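Local atomic coordinates of APL1 (Anopheles gambiae, PDB entry 3O6N), a protein that probably pairs with the leucine-rich repeat protein LRIM1 in a heterodimeric complex that regulates complement-like immunity in the mosquito. Residues A[285-290]-A[308-313]. Numbering follows the deposited sequence.
Sequences VALNLY and LHVERN
Asn313 reaches from the 3-10 turn 311-313 to the backbone of 287-289, joining successive coils of the leucine-rich repeat solenoid where no direct backbone bond links the two segments. With CG anti to its own carbonyl carbon (chi1 -73°), the end of the side chain swings to 287-289, and CG lies in the plane of the Tyr290 ring, at its edge, 3.6 Å from Tyr290 CD2. At the tip, OD1 accepts from Leu289 N (2.8 Å), nearly end-on to the C=O bond. ND2 uses both hydrogens within the amide plane: one goes to Leu287 O at 3.0 Å, above the plane of that carbonyl, the other to Val310 O of its own turn, which also receives Asn313 N. Three bonds thus fix the rotation of this buried amide, while the backbone bond holds the turn it stands on. Beside it, Arg312 CB sits over one face of the Tyr290 ring, a CH-pi contact 3.7 Å from the centroid, while Asn288 OD1 covers the opposite face. Further back, two waters bridge the coils, Val285 O to Leu308 N and Leu287 N to His309 O. Strand 286-288 pairs in parallel with strand 262-264, and helix 314-317 packs against Leu287, Leu289 and Tyr290.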
# COMPACT_ATOMS: atom_id res chain seq x y z
N VAL A 285 2.80 26.19 6.36
CA VAL A 285 2.67 27.53 6.93
C VAL A 285 1.71 28.35 6.08
O VAL A 285 1.33 29.46 6.46
CB VAL A 285 4.02 28.27 7.01
CG1 VAL A 285 4.94 27.59 8.01
CG2 VAL A 285 4.67 28.35 5.63
N ALA A 286 1.31 27.81 4.94
CA ALA A 286 0.46 28.53 4.00
C ALA A 286 -0.55 27.61 3.33
O ALA A 286 -0.21 26.50 2.92
CB ALA A 286 1.31 29.23 2.95
N LEU A 287 -1.78 28.09 3.21
CA LEU A 287 -2.85 27.31 2.59
C LEU A 287 -3.75 28.19 1.75
O LEU A 287 -4.38 29.12 2.26
CB LEU A 287 -3.68 26.62 3.67
CG LEU A 287 -4.94 25.91 3.17
CD1 LEU A 287 -4.55 24.67 2.38
CD2 LEU A 287 -5.84 25.54 4.34
N ASN A 288 -3.84 27.91 0.45
CA ASN A 288 -4.78 28.61 -0.40
C ASN A 288 -5.57 27.64 -1.26
O ASN A 288 -5.11 27.20 -2.31
CB ASN A 288 -4.08 29.64 -1.29
CG ASN A 288 -5.05 30.39 -2.19
OD1 ASN A 288 -6.19 29.97 -2.39
ND2 ASN A 288 -4.60 31.52 -2.74
N LEU A 289 -6.77 27.30 -0.80
CA LEU A 289 -7.71 26.54 -1.61
C LEU A 289 -8.95 27.39 -1.90
O LEU A 289 -10.02 26.87 -2.19
CB LEU A 289 -8.11 25.24 -0.90
CG LEU A 289 -7.02 24.17 -0.79
CD1 LEU A 289 -7.50 22.98 0.04
CD2 LEU A 289 -6.56 23.71 -2.18
N TYR A 290 -8.79 28.71 -1.81
CA TYR A 290 -9.89 29.63 -2.09
C TYR A 290 -9.81 30.26 -3.48
O TYR A 290 -10.82 30.69 -4.03
CB TYR A 290 -10.01 30.71 -1.01
CG TYR A 290 -8.71 31.37 -0.61
CD1 TYR A 290 -8.26 32.53 -1.23
CD2 TYR A 290 -7.94 30.84 0.42
CE1 TYR A 290 -7.08 33.14 -0.85
CE2 TYR A 290 -6.75 31.43 0.81
CZ TYR A 290 -6.33 32.58 0.17
OH TYR A 290 -5.14 33.16 0.56
N LEU A 308 -1.14 29.42 10.53
CA LEU A 308 -1.44 30.58 11.37
C LEU A 308 -2.74 31.27 10.94
O LEU A 308 -3.59 31.59 11.76
CB LEU A 308 -0.30 31.60 11.31
CG LEU A 308 1.08 31.22 11.84
CD1 LEU A 308 2.11 32.26 11.43
CD2 LEU A 308 1.04 31.07 13.34
N HIS A 309 -2.86 31.50 9.63
CA HIS A 309 -4.01 32.22 9.10
C HIS A 309 -4.62 31.45 7.93
O HIS A 309 -3.98 31.29 6.89
CB HIS A 309 -3.60 33.62 8.66
CG HIS A 309 -2.89 34.40 9.72
ND1 HIS A 309 -3.55 35.05 10.73
CD2 HIS A 309 -1.57 34.61 9.93
CE1 HIS A 309 -2.67 35.63 11.53
NE2 HIS A 309 -1.46 35.38 11.06
N VAL A 310 -5.85 30.99 8.11
CA VAL A 310 -6.49 30.12 7.12
C VAL A 310 -7.93 30.53 6.83
O VAL A 310 -8.62 29.89 6.05
CB VAL A 310 -6.49 28.66 7.60
CG1 VAL A 310 -5.06 28.15 7.74
CG2 VAL A 310 -7.25 28.53 8.92
N GLU A 311 -8.38 31.61 7.46
CA GLU A 311 -9.79 32.00 7.38
C GLU A 311 -10.27 32.23 5.94
O GLU A 311 -11.43 31.96 5.61
CB GLU A 311 -10.03 33.23 8.27
CG GLU A 311 -11.12 34.15 7.79
CD GLU A 311 -11.19 35.41 8.64
OE1 GLU A 311 -11.03 35.30 9.87
OE2 GLU A 311 -11.39 36.49 8.06
N ARG A 312 -9.38 32.70 5.07
CA ARG A 312 -9.77 32.95 3.68
C ARG A 312 -10.20 31.68 2.96
O ARG A 312 -10.79 31.74 1.88
CB ARG A 312 -8.64 33.65 2.92
CG ARG A 312 -8.44 35.09 3.34
CD ARG A 312 -7.31 35.75 2.57
NE ARG A 312 -7.20 37.17 2.89
CZ ARG A 312 -6.28 37.98 2.37
NH1 ARG A 312 -5.39 37.50 1.51
NH2 ARG A 312 -6.26 39.27 2.71
N ASN A 313 -9.92 30.53 3.56
CA ASN A 313 -10.28 29.25 2.95
C ASN A 313 -11.73 28.86 3.17
O ASN A 313 -12.14 27.75 2.84
CB ASN A 313 -9.35 28.14 3.45
CG ASN A 313 -7.95 28.24 2.86
OD1 ASN A 313 -7.69 27.77 1.75
ND2 ASN A 313 -7.05 28.87 3.60
O HOH W 1 -0.74 30.11 7.69
O HOH W 2 -2.43 30.51 4.69